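Local coordinates for protein phosphodiesterase (PDB 6CPU) that is a largely helical metalloprotein of the 3'5'-cyclic nucleotide phosphodiesterase family, with zinc and magnesium ions in the model, at residues S77-L90 and Q182-I194. Numbering follows the deposited sequence.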
# COMPACT_ATOMS: atom_id res chain seq x y z
N SER A 77 -14.48 17.67 -23.74
CA SER A 77 -13.98 16.57 -22.91
C SER A 77 -14.63 15.21 -23.18
O SER A 77 -15.85 15.05 -23.05
CB SER A 77 -14.14 16.90 -21.42
OG SER A 77 -14.03 15.73 -20.64
N LYS A 78 -13.80 14.22 -23.49
CA LYS A 78 -14.28 12.85 -23.64
C LYS A 78 -14.78 12.27 -22.30
O LYS A 78 -15.79 11.56 -22.28
CB LYS A 78 -13.18 11.98 -24.24
CG LYS A 78 -12.99 12.26 -25.73
CD LYS A 78 -11.81 11.50 -26.31
CE LYS A 78 -11.82 11.61 -27.83
NZ LYS A 78 -10.78 10.75 -28.46
N LEU A 79 -14.12 12.61 -21.20
CA LEU A 79 -14.58 12.15 -19.88
C LEU A 79 -15.98 12.66 -19.57
O LEU A 79 -16.86 11.91 -19.17
CB LEU A 79 -13.64 12.61 -18.76
CG LEU A 79 -12.47 11.72 -18.35
CD1 LEU A 79 -11.71 12.42 -17.23
CD2 LEU A 79 -12.93 10.33 -17.93
N ASP A 80 -16.16 13.97 -19.76
CA ASP A 80 -17.43 14.62 -19.46
C ASP A 80 -18.57 14.11 -20.35
O ASP A 80 -19.72 14.04 -19.92
CB ASP A 80 -17.28 16.15 -19.58
CG ASP A 80 -16.31 16.74 -18.54
OD1 ASP A 80 -15.98 16.08 -17.52
OD2 ASP A 80 -15.87 17.89 -18.74
N ASN A 81 -18.23 13.72 -21.58
CA ASN A 81 -19.21 13.25 -22.56
C ASN A 81 -19.44 11.74 -22.61
O ASN A 81 -20.13 11.25 -23.51
CB ASN A 81 -18.82 13.78 -23.95
CG ASN A 81 -18.96 15.29 -24.05
OD1 ASN A 81 -20.01 15.85 -23.71
ND2 ASN A 81 -17.91 15.96 -24.51
N LEU A 82 -18.88 10.98 -21.65
CA LEU A 82 -19.08 9.54 -21.61
C LEU A 82 -20.55 9.19 -21.42
O LEU A 82 -21.24 9.86 -20.67
CB LEU A 82 -18.32 8.90 -20.44
CG LEU A 82 -16.80 8.81 -20.53
CD1 LEU A 82 -16.26 8.38 -19.17
CD2 LEU A 82 -16.33 7.86 -21.63
N PRO A 83 -21.02 8.11 -22.07
CA PRO A 83 -22.35 7.63 -21.72
C PRO A 83 -22.41 7.25 -20.24
O PRO A 83 -21.36 6.98 -19.62
CB PRO A 83 -22.52 6.37 -22.58
CG PRO A 83 -21.36 6.31 -23.50
CD PRO A 83 -20.29 7.20 -22.97
N PHE A 84 -23.61 7.22 -19.69
CA PHE A 84 -23.78 6.90 -18.28
C PHE A 84 -23.18 5.55 -17.91
O PHE A 84 -22.57 5.40 -16.85
CB PHE A 84 -25.25 6.95 -17.87
CG PHE A 84 -25.50 6.43 -16.48
CD1 PHE A 84 -25.17 7.19 -15.37
CD2 PHE A 84 -26.04 5.16 -16.29
CE1 PHE A 84 -25.38 6.70 -14.09
CE2 PHE A 84 -26.25 4.66 -15.02
CZ PHE A 84 -25.93 5.44 -13.91
N SER A 85 -23.34 4.55 -18.79
CA SER A 85 -22.77 3.22 -18.56
C SER A 85 -21.25 3.26 -18.32
O SER A 85 -20.75 2.56 -17.43
CB SER A 85 -23.10 2.28 -19.72
OG SER A 85 -22.38 2.63 -20.89
N ASP A 86 -20.53 4.09 -19.08
CA ASP A 86 -19.09 4.27 -18.89
C ASP A 86 -18.71 5.11 -17.65
O ASP A 86 -17.71 4.81 -16.99
CB ASP A 86 -18.44 4.92 -20.12
CG ASP A 86 -18.26 3.94 -21.27
OD1 ASP A 86 -18.02 2.75 -21.01
OD2 ASP A 86 -18.35 4.39 -22.43
N LYS A 87 -19.47 6.16 -17.37
CA LYS A 87 -19.26 6.96 -16.16
C LYS A 87 -19.45 6.09 -14.92
O LYS A 87 -18.65 6.13 -13.97
CB LYS A 87 -20.24 8.14 -16.10
CG LYS A 87 -19.99 9.24 -17.12
CD LYS A 87 -20.52 10.58 -16.62
CE LYS A 87 -20.19 11.70 -17.58
NZ LYS A 87 -21.08 11.68 -18.79
N SER A 88 -20.50 5.29 -14.96
CA SER A 88 -20.84 4.38 -13.90
C SER A 88 -19.76 3.30 -13.72
O SER A 88 -19.38 2.98 -12.58
CB SER A 88 -22.20 3.75 -14.20
OG SER A 88 -22.60 2.85 -13.19
N LEU A 89 -19.27 2.75 -14.83
CA LEU A 89 -18.19 1.77 -14.81
C LEU A 89 -16.92 2.36 -14.18
O LEU A 89 -16.28 1.70 -13.33
CB LEU A 89 -17.88 1.29 -16.23
CG LEU A 89 -16.71 0.33 -16.44
CD1 LEU A 89 -16.88 -0.91 -15.59
CD2 LEU A 89 -16.57 -0.06 -17.91
N LEU A 90 -16.59 3.59 -14.57
CA LEU A 90 -15.43 4.29 -14.02
C LEU A 90 -15.52 4.42 -12.48
O LEU A 90 -14.57 4.10 -11.77
CB LEU A 90 -15.30 5.66 -14.67
CG LEU A 90 -13.96 6.41 -14.51
CD1 LEU A 90 -13.75 7.40 -15.66
CD2 LEU A 90 -13.88 7.15 -13.18
N GLN A 182 -12.32 -1.93 -21.74
CA GLN A 182 -13.07 -0.71 -21.48
C GLN A 182 -12.48 0.04 -20.26
O GLN A 182 -12.35 1.26 -20.29
CB GLN A 182 -14.55 -1.04 -21.27
CG GLN A 182 -15.50 0.15 -21.35
CD GLN A 182 -15.57 0.79 -22.74
OE1 GLN A 182 -16.18 1.84 -22.92
NE2 GLN A 182 -14.95 0.15 -23.72
N LEU A 183 -12.14 -0.69 -19.20
CA LEU A 183 -11.45 -0.07 -18.05
C LEU A 183 -10.10 0.53 -18.43
O LEU A 183 -9.74 1.58 -17.93
CB LEU A 183 -11.26 -1.07 -16.90
CG LEU A 183 -12.57 -1.48 -16.23
CD1 LEU A 183 -12.31 -2.59 -15.24
CD2 LEU A 183 -13.25 -0.30 -15.53
N ILE A 184 -9.35 -0.16 -19.30
CA ILE A 184 -8.07 0.34 -19.80
C ILE A 184 -8.29 1.64 -20.57
O ILE A 184 -7.52 2.60 -20.45
CB ILE A 184 -7.34 -0.71 -20.69
CG1 ILE A 184 -6.85 -1.89 -19.83
CG2 ILE A 184 -6.15 -0.10 -21.41
CD1 ILE A 184 -6.33 -3.08 -20.61
N TYR A 185 -9.36 1.66 -21.36
CA TYR A 185 -9.73 2.84 -22.14
C TYR A 185 -10.04 4.03 -21.24
O TYR A 185 -9.59 5.14 -21.48
CB TYR A 185 -10.94 2.50 -23.02
CG TYR A 185 -11.61 3.71 -23.62
CD1 TYR A 185 -12.84 4.16 -23.15
CD2 TYR A 185 -11.01 4.41 -24.66
CE1 TYR A 185 -13.45 5.27 -23.70
CE2 TYR A 185 -11.61 5.52 -25.21
CZ TYR A 185 -12.83 5.95 -24.73
OH TYR A 185 -13.41 7.06 -25.30
N LEU A 186 -10.80 3.78 -20.17
CA LEU A 186 -11.15 4.81 -19.21
C LEU A 186 -9.94 5.27 -18.41
O LEU A 186 -9.81 6.44 -18.10
CB LEU A 186 -12.27 4.32 -18.29
CG LEU A 186 -13.63 4.05 -18.95
CD1 LEU A 186 -14.58 3.31 -18.02
CD2 LEU A 186 -14.27 5.33 -19.43
N TYR A 187 -9.03 4.35 -18.09
CA TYR A 187 -7.78 4.70 -17.42
C TYR A 187 -6.98 5.67 -18.29
O TYR A 187 -6.53 6.72 -17.83
CB TYR A 187 -6.98 3.44 -17.14
CG TYR A 187 -5.61 3.69 -16.57
CD1 TYR A 187 -5.45 4.32 -15.34
CD2 TYR A 187 -4.47 3.26 -17.23
CE1 TYR A 187 -4.19 4.55 -14.80
CE2 TYR A 187 -3.21 3.47 -16.71
CZ TYR A 187 -3.08 4.12 -15.49
OH TYR A 187 -1.83 4.33 -14.98
N ARG A 188 -6.85 5.33 -19.57
CA ARG A 188 -6.08 6.16 -20.49
C ARG A 188 -6.72 7.53 -20.72
O ARG A 188 -6.03 8.53 -20.87
CB ARG A 188 -5.85 5.41 -21.81
CG ARG A 188 -5.01 4.15 -21.66
CD ARG A 188 -3.55 4.45 -21.40
NE ARG A 188 -2.84 3.34 -20.76
CZ ARG A 188 -1.58 3.39 -20.35
NH1 ARG A 188 -0.86 4.50 -20.51
NH2 ARG A 188 -1.02 2.34 -19.77
N LEU A 189 -8.05 7.57 -20.70
CA LEU A 189 -8.80 8.82 -20.82
C LEU A 189 -8.47 9.74 -19.65
O LEU A 189 -8.24 10.93 -19.83
CB LEU A 189 -10.31 8.53 -20.86
CG LEU A 189 -11.20 9.27 -21.84
CD1 LEU A 189 -10.66 9.19 -23.28
CD2 LEU A 189 -12.59 8.67 -21.78
N MET A 190 -8.43 9.18 -18.44
CA MET A 190 -8.06 10.00 -17.28
C MET A 190 -6.64 10.55 -17.37
O MET A 190 -6.41 11.69 -16.98
CB MET A 190 -8.24 9.21 -15.98
CG MET A 190 -9.70 9.01 -15.64
SD MET A 190 -9.97 8.25 -14.03
CE MET A 190 -9.47 6.56 -14.38
N ILE A 191 -5.70 9.76 -17.88
CA ILE A 191 -4.32 10.21 -18.05
C ILE A 191 -4.28 11.39 -19.03
O ILE A 191 -3.54 12.35 -18.83
CB ILE A 191 -3.42 9.08 -18.54
CG1 ILE A 191 -3.20 8.08 -17.39
CG2 ILE A 191 -2.08 9.61 -19.05
CD1 ILE A 191 -2.72 6.71 -17.84
N GLU A 192 -5.11 11.28 -20.07
CA GLU A 192 -5.19 12.29 -21.12
C GLU A 192 -5.77 13.61 -20.61
O GLU A 192 -5.27 14.69 -20.96
CB GLU A 192 -6.06 11.75 -22.26
CG GLU A 192 -5.84 12.42 -23.60
CD GLU A 192 -6.81 11.93 -24.66
OE1 GLU A 192 -7.21 12.75 -25.51
OE2 GLU A 192 -7.19 10.74 -24.63
N GLU A 193 -6.80 13.54 -19.76
CA GLU A 193 -7.51 14.74 -19.30
C GLU A 193 -7.16 15.27 -17.91
O GLU A 193 -7.36 16.45 -17.65
CB GLU A 193 -9.01 14.50 -19.37
CG GLU A 193 -9.49 14.23 -20.79
CD GLU A 193 -11.00 14.31 -20.92
OE1 GLU A 193 -11.63 15.18 -20.28
OE2 GLU A 193 -11.57 13.49 -21.66
N ILE A 194 -6.66 14.42 -17.02
CA ILE A 194 -6.35 14.86 -15.66
C ILE A 194 -4.86 15.10 -15.50
O ILE A 194 -4.06 14.29 -15.93
CB ILE A 194 -6.82 13.84 -14.61
CG1 ILE A 194 -8.34 13.74 -14.67
CG2 ILE A 194 -6.34 14.24 -13.21
CD1 ILE A 194 -8.95 12.66 -13.81
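Glu193 turns CG anti to its carbonyl carbon (chi1 -62°) and runs on extended from the last turn of helix 182-193, while Ser77 swings OG away from its own backbone N (chi1 163°), and the two side chains meet. Glu193 OE1 takes a very short hydrogen bond, 2.5 Å, from Ser77 OG. The other oxygen, Glu193 OE2, is met on its syn side by Leu79 N at 2.7 Å, with the donor somewhat out of the carboxylate plane. One carboxylate thus holds Ser77 and the first residue of the type I turn Leu79-Leu82 through both oxygens. Ser77 OG also accepts a nearly straight bond from Asp80 N, an ST motif that fixes the hydroxyl Glu193 uses.

Next to this polar end the contact turns apolar. Leu79, sliding past Glu193 in the opposite direction, crosses Met190 at about a right angle, CD2 against Met190 CG. Leu82 splits its methyls, CD1 reaching Leu186 CD2 at 3.7 Å and CD2 lying 3.8 Å from Leu189 CD2. Farther along, Leu186 CD1 lies against Asp86 O, and Leu89 sets CG 3.6 Å from Leu183 CD2. Helix 25-34 adds Ile29 against Leu90 and Ile194.

Helices 84-90 and 182-193 cross nearly perpendicularly, at -83° with axes 10.4 Å apart: a leucine-rich packing, led into by an ST motif held by the Glu193 carboxylate, that joins the N-terminal alpha/beta part, with its parallel sheet, to helix 177-193.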